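Local coordinates for wsv230 (Shrimp white spot syndrome virus, PDB 2GJ2), which is a nonstructural viral protein with a ferredoxin fold that binds metal ions, cadmium in this crystal, its wider role being unsettled, at residues G60-L65 with S72-Q77; E24-T29 with L67-S72. All blocks are in the same frame, centred on the assembly; numbering follows the deposited sequence.

Interaction 1: residues G60-L65 with S72-Q77; sequences GGIEEL and STLEIQ
I62, L65, L74 and I76 meet through hydrocarbon alone; no hydrogen bond joins 60-65 to 72-77. I62 faces both L74, just before the strand, and I76, in it, and offers each a different branch. Its CG2 reaches L74 CD1 at 3.7 Å, the two side chains crossing at about a right angle, while its terminal CD1 reaches I76 CG2 at 3.4 Å, the two side chains meeting at a slant. With chi1 at -47°, CG1 lies anti to the carbonyl carbon and carries CD1 to I76, while CG2, anti to the backbone N, is turned to L74. A beta-branched residue suits this place because its two branches can touch two partners at once. L65, one helical turn on, adds a looser touch from CD2 to L74 CD1 at 4.4 Å.

In the ferredoxin fold, helices pack on one face of an antiparallel sheet, and here the start of helix 62-69 settles on strand 75-78, outermost in the sheet of this chain. L74 and I76 alternate with the exposed E75, so both apolar residues point to the helix and also touch strand 13-16, at L15 and F13 respectively.

Polar contacts lie around this apolar patch. R66 donates from NE to L74 O and pairs with E63 through a salt bridge, tying the helix to the approach of the strand.

Interaction 2: residues E24-T29 with L67-S72; sequences EEVMKT and LLTGDS
V26 packing on L68 and T69 forms a small helix-to-helix contact between the last turns of 23-27 and 62-69, the two helices that lie on one face of the four-stranded sheet in this ferredoxin fold. Only 99 Å² is buried, and no hydrogen bond crosses; V26 supplies the whole of the first helix's share. Its CA comes within 6.4 Å of the CA of T69, a close approach suited to the short, beta-branched side chain of valine.

Both methyls of V26 take part. CG1, anti to the carbonyl carbon with chi1 at -72°, touches the backbone of the other helix, with L68 O at 3.3 Å and T69 CA at 4.2 Å. CG2 faces T69 CB at 4.4 Å. T69 is buried, and its short side chain suits the close approach of the two backbones, whereas L68 points toward the first helix from the exposed border. M27, the next residue along, instead packs on strands 13-16 and 33-38.

Both helices end here. G70 takes a positive phi of 75° in a Schellman motif, a conformation easily adopted by glycine, and D71 then bonds through OD2 to Y23 OH. On the first helix, K28 and E24 form a salt bridge across the surface, and T29 OG1 donates to V26 O at 3.0 Å, tilted 24° from the carbonyl plane.

Interactions 1 and 2 have centres 10 Å apart and both draw on helix 62-69: its first turn meets strand 75-78, outermost in the sheet of this chain, in interaction 1, and its last turn meets helix 23-27 in interaction 2. They share S72, and their segments alternate along the chain in the order 24-29, 60-65, 67-72, 72-77. The two also touch directly, with L65 CD1 4.0 Å from M27 SD, so the helix-strand and helix-helix packing are continuous. Together they pack helix 62-69 against helix 23-27 and against the sheet. The side chain of I76 is about 13 Å from a bound cadmium ion, so interaction 1 is not itself part of a metal site.

Interaction 1: residues G60-L65 with S72-Q77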
ATOM      1  N   GLY A  60      -9.897  -7.528 -21.004  1.00 55.57           N
ATOM      2  CA  GLY A  60      -9.147  -7.667 -22.236  1.00 55.27           C
ATOM      3  C   GLY A  60      -7.783  -8.323 -22.134  1.00 54.79           C
ATOM      4  O   GLY A  60      -7.169  -8.654 -23.153  1.00 55.00           O
ATOM      5  N   GLY A  61      -7.310  -8.536 -20.915  1.00 60.77           N
ATOM      6  CA  GLY A  61      -5.999  -9.133 -20.734  1.00 60.05           C
ATOM      7  C   GLY A  61      -5.000  -8.003 -20.649  1.00 58.95           C
ATOM      8  O   GLY A  61      -5.390  -6.848 -20.599  1.00 58.96           O
ATOM      9  N   ILE A  62      -3.713  -8.316 -20.645  1.00 50.57           N
ATOM     10  CA  ILE A  62      -2.711  -7.273 -20.546  1.00 50.18           C
ATOM     11  C   ILE A  62      -2.786  -6.313 -21.733  1.00 49.94           C
ATOM     12  O   ILE A  62      -2.321  -5.179 -21.643  1.00 49.14           O
ATOM     13  CB  ILE A  62      -1.297  -7.891 -20.423  1.00 62.11           C
ATOM     14  CG1 ILE A  62      -1.319  -9.004 -19.366  1.00 63.92           C
ATOM     15  CG2 ILE A  62      -0.286  -6.824 -19.994  1.00 61.62           C
ATOM     16  CD1 ILE A  62       0.031  -9.665 -19.094  1.00 64.45           C
ATOM     17  N   GLU A  63      -3.390  -6.751 -22.841  1.00 58.16           N
ATOM     18  CA  GLU A  63      -3.518  -5.901 -24.025  1.00 57.32           C
ATOM     19  C   GLU A  63      -4.426  -4.714 -23.721  1.00 56.75           C
ATOM     20  O   GLU A  63      -4.169  -3.584 -24.143  1.00 56.75           O
ATOM     21  CB  GLU A  63      -4.074  -6.692 -25.208  1.00 67.50           C
ATOM     22  CG  GLU A  63      -3.170  -7.820 -25.701  1.00 69.49           C
ATOM     23  CD  GLU A  63      -3.034  -8.956 -24.686  1.00 71.35           C
ATOM     24  OE1 GLU A  63      -4.066  -9.370 -24.122  1.00 70.77           O
ATOM     25  OE2 GLU A  63      -1.901  -9.442 -24.458  1.00 72.36           O
ATOM     26  N   GLU A  64      -5.489  -4.962 -22.973  1.00 55.24           N
ATOM     27  CA  GLU A  64      -6.400  -3.891 -22.611  1.00 54.28           C
ATOM     28  C   GLU A  64      -5.657  -2.798 -21.846  1.00 52.62           C
ATOM     29  O   GLU A  64      -5.921  -1.618 -22.040  1.00 51.98           O
ATOM     30  CB  GLU A  64      -7.545  -4.438 -21.750  1.00 65.45           C
ATOM     31  CG  GLU A  64      -8.643  -3.419 -21.446  1.00 67.57           C
ATOM     32  CD  GLU A  64      -9.838  -4.036 -20.730  1.00 68.18           C
ATOM     33  OE1 GLU A  64      -9.887  -5.280 -20.621  1.00 69.34           O
ATOM     34  OE2 GLU A  64     -10.734  -3.279 -20.286  1.00 69.22           O
ATOM     35  N   LEU A  65      -4.719  -3.192 -20.984  1.00 45.89           N
ATOM     36  CA  LEU A  65      -3.967  -2.228 -20.188  1.00 42.80           C
ATOM     37  C   LEU A  65      -2.915  -1.530 -21.023  1.00 41.48           C
ATOM     38  O   LEU A  65      -2.582  -0.378 -20.757  1.00 39.65           O
ATOM     39  CB  LEU A  65      -3.333  -2.918 -18.978  1.00 50.38           C
ATOM     40  CG  LEU A  65      -2.765  -2.039 -17.864  1.00 51.35           C
ATOM     41  CD1 LEU A  65      -3.769  -0.959 -17.468  1.00 49.80           C
ATOM     42  CD2 LEU A  65      -2.413  -2.930 -16.667  1.00 51.37           C
ATOM     43  N   SER A  72       2.532  -0.324 -25.742  1.00 43.78           N
ATOM     44  CA  SER A  72       2.418  -1.686 -26.247  1.00 43.48           C
ATOM     45  C   SER A  72       3.501  -2.608 -25.702  1.00 43.09           C
ATOM     46  O   SER A  72       3.456  -3.807 -25.942  1.00 43.12           O
ATOM     47  CB  SER A  72       2.469  -1.685 -27.780  1.00 43.49           C
ATOM     48  OG  SER A  72       3.776  -1.375 -28.272  1.00 41.96           O
ATOM     49  N   THR A  73       4.466  -2.045 -24.976  1.00 44.22           N
ATOM     50  CA  THR A  73       5.561  -2.828 -24.395  1.00 42.95           C
ATOM     51  C   THR A  73       5.275  -3.199 -22.940  1.00 41.06           C
ATOM     52  O   THR A  73       5.975  -4.020 -22.368  1.00 42.28           O
ATOM     53  CB  THR A  73       6.918  -2.040 -24.402  1.00 42.31           C
ATOM     54  OG1 THR A  73       6.831  -0.938 -23.499  1.00 39.24           O
ATOM     55  CG2 THR A  73       7.247  -1.489 -25.795  1.00 40.36           C
ATOM     56  N   LEU A  74       4.252  -2.586 -22.353  1.00 36.18           N
ATOM     57  CA  LEU A  74       3.869  -2.805 -20.951  1.00 34.57           C
ATOM     58  C   LEU A  74       3.834  -4.283 -20.575  1.00 33.64           C
ATOM     59  O   LEU A  74       3.347  -5.105 -21.330  1.00 31.36           O
ATOM     60  CB  LEU A  74       2.487  -2.169 -20.696  1.00 39.79           C
ATOM     61  CG  LEU A  74       1.687  -2.198 -19.366  1.00 40.18           C
ATOM     62  CD1 LEU A  74       1.255  -3.622 -19.003  1.00 40.87           C
ATOM     63  CD2 LEU A  74       2.529  -1.634 -18.261  1.00 40.73           C
ATOM     64  N   GLU A  75       4.375  -4.613 -19.406  1.00 32.80           N
ATOM     65  CA  GLU A  75       4.351  -5.979 -18.898  1.00 31.34           C
ATOM     66  C   GLU A  75       3.885  -5.943 -17.454  1.00 29.96           C
ATOM     67  O   GLU A  75       4.066  -4.945 -16.753  1.00 29.65           O
ATOM     68  CB  GLU A  75       5.742  -6.609 -18.936  1.00 44.39           C
ATOM     69  CG  GLU A  75       6.315  -6.861 -20.310  1.00 48.43           C
ATOM     70  CD  GLU A  75       5.732  -8.079 -20.979  1.00 52.42           C
ATOM     71  OE1 GLU A  75       5.497  -9.099 -20.288  1.00 55.49           O
ATOM     72  OE2 GLU A  75       5.532  -8.027 -22.205  1.00 54.52           O
ATOM     73  N   ILE A  76       3.259  -7.013 -17.003  1.00 30.93           N
ATOM     74  CA  ILE A  76       2.843  -7.056 -15.618  1.00 30.29           C
ATOM     75  C   ILE A  76       3.429  -8.268 -14.914  1.00 28.49           C
ATOM     76  O   ILE A  76       3.515  -9.344 -15.474  1.00 28.16           O
ATOM     77  CB  ILE A  76       1.311  -7.098 -15.434  1.00 35.21           C
ATOM     78  CG1 ILE A  76       1.001  -7.117 -13.942  1.00 35.79           C
ATOM     79  CG2 ILE A  76       0.739  -8.361 -15.993  1.00 38.32           C
ATOM     80  CD1 ILE A  76      -0.459  -7.231 -13.614  1.00 38.80           C
ATOM     81  N   GLN A  77       3.824  -8.063 -13.667  1.00 32.02           N
ATOM     82  CA  GLN A  77       4.396  -9.113 -12.845  1.00 32.14           C
ATOM     83  C   GLN A  77       3.723  -9.052 -11.480  1.00 30.48           C
ATOM     84  O   GLN A  77       3.979  -8.141 -10.702  1.00 29.53           O
ATOM     85  CB  GLN A  77       5.913  -8.894 -12.693  1.00 32.42           C
ATOM     86  CG  GLN A  77       6.627  -9.919 -11.837  1.00 30.77           C
ATOM     87  CD  GLN A  77       6.503 -11.332 -12.381  1.00 31.01           C
ATOM     88  OE1 GLN A  77       7.183 -11.709 -13.336  1.00 36.26           O
ATOM     89  NE2 GLN A  77       5.628 -12.125 -11.769  1.00 28.69           N
TER

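Interaction 2: residues E24-T29 with L67-S72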
ATOM      1  N   GLU A  24       0.543   6.097 -13.968  1.00 56.56           N
ATOM      2  CA  GLU A  24      -0.039   6.601 -12.743  1.00 58.83           C
ATOM      3  C   GLU A  24      -1.517   6.943 -12.889  1.00 58.65           C
ATOM      4  O   GLU A  24      -2.342   6.398 -12.153  1.00 59.04           O
ATOM      5  CB  GLU A  24       0.712   7.821 -12.226  1.00 67.60           C
ATOM      6  CG  GLU A  24      -0.055   8.487 -11.110  1.00 71.29           C
ATOM      7  CD  GLU A  24       0.729   9.541 -10.389  1.00 73.61           C
ATOM      8  OE1 GLU A  24       1.408  10.354 -11.065  1.00 74.65           O
ATOM      9  OE2 GLU A  24       0.648   9.559  -9.143  1.00 73.93           O
ATOM     10  N   GLU A  25      -1.875   7.820 -13.829  1.00 57.13           N
ATOM     11  CA  GLU A  25      -3.290   8.155 -13.932  1.00 57.18           C
ATOM     12  C   GLU A  25      -4.214   7.031 -14.409  1.00 55.16           C
ATOM     13  O   GLU A  25      -5.372   6.972 -13.979  1.00 55.85           O
ATOM     14  CB  GLU A  25      -3.516   9.438 -14.749  1.00 89.97           C
ATOM     15  CG  GLU A  25      -3.269   9.384 -16.236  1.00 94.61           C
ATOM     16  CD  GLU A  25      -4.097  10.432 -16.983  1.00 97.80           C
ATOM     17  OE1 GLU A  25      -5.311  10.192 -17.195  1.00 99.53           O
ATOM     18  OE2 GLU A  25      -3.548  11.499 -17.344  1.00 98.53           O
ATOM     19  N   VAL A  26      -3.739   6.121 -15.259  1.00 52.64           N
ATOM     20  CA  VAL A  26      -4.626   5.037 -15.688  1.00 51.47           C
ATOM     21  C   VAL A  26      -4.890   4.045 -14.548  1.00 49.95           C
ATOM     22  O   VAL A  26      -6.000   3.508 -14.428  1.00 48.72           O
ATOM     23  CB  VAL A  26      -4.079   4.232 -16.901  1.00 54.61           C
ATOM     24  CG1 VAL A  26      -4.167   5.046 -18.171  1.00 55.20           C
ATOM     25  CG2 VAL A  26      -2.666   3.858 -16.663  1.00 56.95           C
ATOM     26  N   MET A  27      -3.892   3.796 -13.701  1.00 46.68           N
ATOM     27  CA  MET A  27      -4.116   2.840 -12.626  1.00 46.12           C
ATOM     28  C   MET A  27      -5.048   3.393 -11.568  1.00 47.32           C
ATOM     29  O   MET A  27      -5.844   2.650 -10.999  1.00 47.00           O
ATOM     30  CB  MET A  27      -2.803   2.395 -11.999  1.00 48.32           C
ATOM     31  CG  MET A  27      -1.984   1.528 -12.926  1.00 46.28           C
ATOM     32  SD  MET A  27      -2.932   0.200 -13.739  1.00 44.27           S
ATOM     33  CE  MET A  27      -3.704  -0.596 -12.355  1.00 43.35           C
ATOM     34  N   LYS A  28      -4.992   4.699 -11.336  1.00 61.03           N
ATOM     35  CA  LYS A  28      -5.863   5.308 -10.333  1.00 63.13           C
ATOM     36  C   LYS A  28      -7.343   5.404 -10.727  1.00 62.86           C
ATOM     37  O   LYS A  28      -8.135   5.990 -10.005  1.00 63.01           O
ATOM     38  CB  LYS A  28      -5.331   6.686  -9.937  1.00 59.53           C
ATOM     39  CG  LYS A  28      -4.301   6.608  -8.825  1.00 61.04           C
ATOM     40  CD  LYS A  28      -3.089   7.480  -9.111  1.00 63.02           C
ATOM     41  CE  LYS A  28      -3.463   8.940  -9.232  1.00 63.61           C
ATOM     42  NZ  LYS A  28      -2.244   9.755  -9.474  1.00 66.83           N
ATOM     43  N   THR A  29      -7.727   4.829 -11.860  1.00 54.42           N
ATOM     44  CA  THR A  29      -9.130   4.882 -12.235  1.00 55.10           C
ATOM     45  C   THR A  29      -9.765   3.548 -11.880  1.00 56.07           C
ATOM     46  O   THR A  29     -10.959   3.354 -12.049  1.00 57.22           O
ATOM     47  CB  THR A  29      -9.344   5.176 -13.745  1.00 50.32           C
ATOM     48  OG1 THR A  29      -8.972   4.032 -14.515  1.00 51.03           O
ATOM     49  CG2 THR A  29      -8.497   6.365 -14.192  1.00 50.50           C
ATOM     50  N   LEU A  67      -3.363  -0.694 -24.141  1.00 43.12           N
ATOM     51  CA  LEU A  67      -4.075   0.321 -24.893  1.00 45.07           C
ATOM     52  C   LEU A  67      -4.301   1.474 -23.939  1.00 45.39           C
ATOM     53  O   LEU A  67      -3.786   2.572 -24.159  1.00 45.14           O
ATOM     54  CB  LEU A  67      -5.419  -0.196 -25.416  1.00 47.67           C
ATOM     55  CG  LEU A  67      -5.344  -1.388 -26.389  1.00 49.01           C
ATOM     56  CD1 LEU A  67      -6.719  -2.020 -26.548  1.00 48.13           C
ATOM     57  CD2 LEU A  67      -4.771  -0.932 -27.724  1.00 49.07           C
ATOM     58  N   LEU A  68      -5.022   1.212 -22.853  1.00 45.63           N
ATOM     59  CA  LEU A  68      -5.326   2.265 -21.898  1.00 45.68           C
ATOM     60  C   LEU A  68      -4.115   3.120 -21.552  1.00 45.61           C
ATOM     61  O   LEU A  68      -4.217   4.343 -21.400  1.00 45.78           O
ATOM     62  CB  LEU A  68      -5.964   1.658 -20.648  1.00 51.78           C
ATOM     63  CG  LEU A  68      -7.408   1.176 -20.840  1.00 52.65           C
ATOM     64  CD1 LEU A  68      -7.911   0.427 -19.613  1.00 52.71           C
ATOM     65  CD2 LEU A  68      -8.293   2.395 -21.109  1.00 52.34           C
ATOM     66  N   THR A  69      -2.950   2.496 -21.481  1.00 48.15           N
ATOM     67  CA  THR A  69      -1.746   3.234 -21.136  1.00 48.35           C
ATOM     68  C   THR A  69      -1.023   3.841 -22.332  1.00 47.94           C
ATOM     69  O   THR A  69      -0.256   4.792 -22.189  1.00 48.38           O
ATOM     70  CB  THR A  69      -0.765   2.341 -20.359  1.00 55.50           C
ATOM     71  OG1 THR A  69       0.339   3.137 -19.918  1.00 61.75           O
ATOM     72  CG2 THR A  69      -0.243   1.216 -21.229  1.00 54.33           C
ATOM     73  N   GLY A  70      -1.271   3.299 -23.521  1.00 52.97           N
ATOM     74  CA  GLY A  70      -0.604   3.814 -24.700  1.00 49.65           C
ATOM     75  C   GLY A  70       0.815   3.312 -24.663  1.00 49.21           C
ATOM     76  O   GLY A  70       1.750   4.028 -25.013  1.00 49.35           O
ATOM     77  N   ASP A  71       0.982   2.073 -24.211  1.00 47.56           N
ATOM     78  CA  ASP A  71       2.313   1.470 -24.135  1.00 46.91           C
ATOM     79  C   ASP A  71       2.185  -0.002 -24.501  1.00 46.21           C
ATOM     80  O   ASP A  71       1.773  -0.821 -23.681  1.00 46.39           O
ATOM     81  CB  ASP A  71       2.894   1.604 -22.729  1.00 45.26           C
ATOM     82  CG  ASP A  71       4.318   1.103 -22.644  1.00 46.36           C
ATOM     83  OD1 ASP A  71       4.767   0.420 -23.604  1.00 46.69           O
ATOM     84  OD2 ASP A  71       4.986   1.388 -21.623  1.00 42.64           O
ATOM     85  N   SER A  72       2.532  -0.324 -25.742  1.00 43.78           N
ATOM     86  CA  SER A  72       2.418  -1.686 -26.247  1.00 43.48           C
ATOM     87  C   SER A  72       3.501  -2.608 -25.702  1.00 43.09           C
ATOM     88  O   SER A  72       3.456  -3.807 -25.942  1.00 43.12           O
ATOM     89  CB  SER A  72       2.469  -1.685 -27.780  1.00 43.49           C
ATOM     90  OG  SER A  72       3.776  -1.375 -28.272  1.00 41.96           O
TER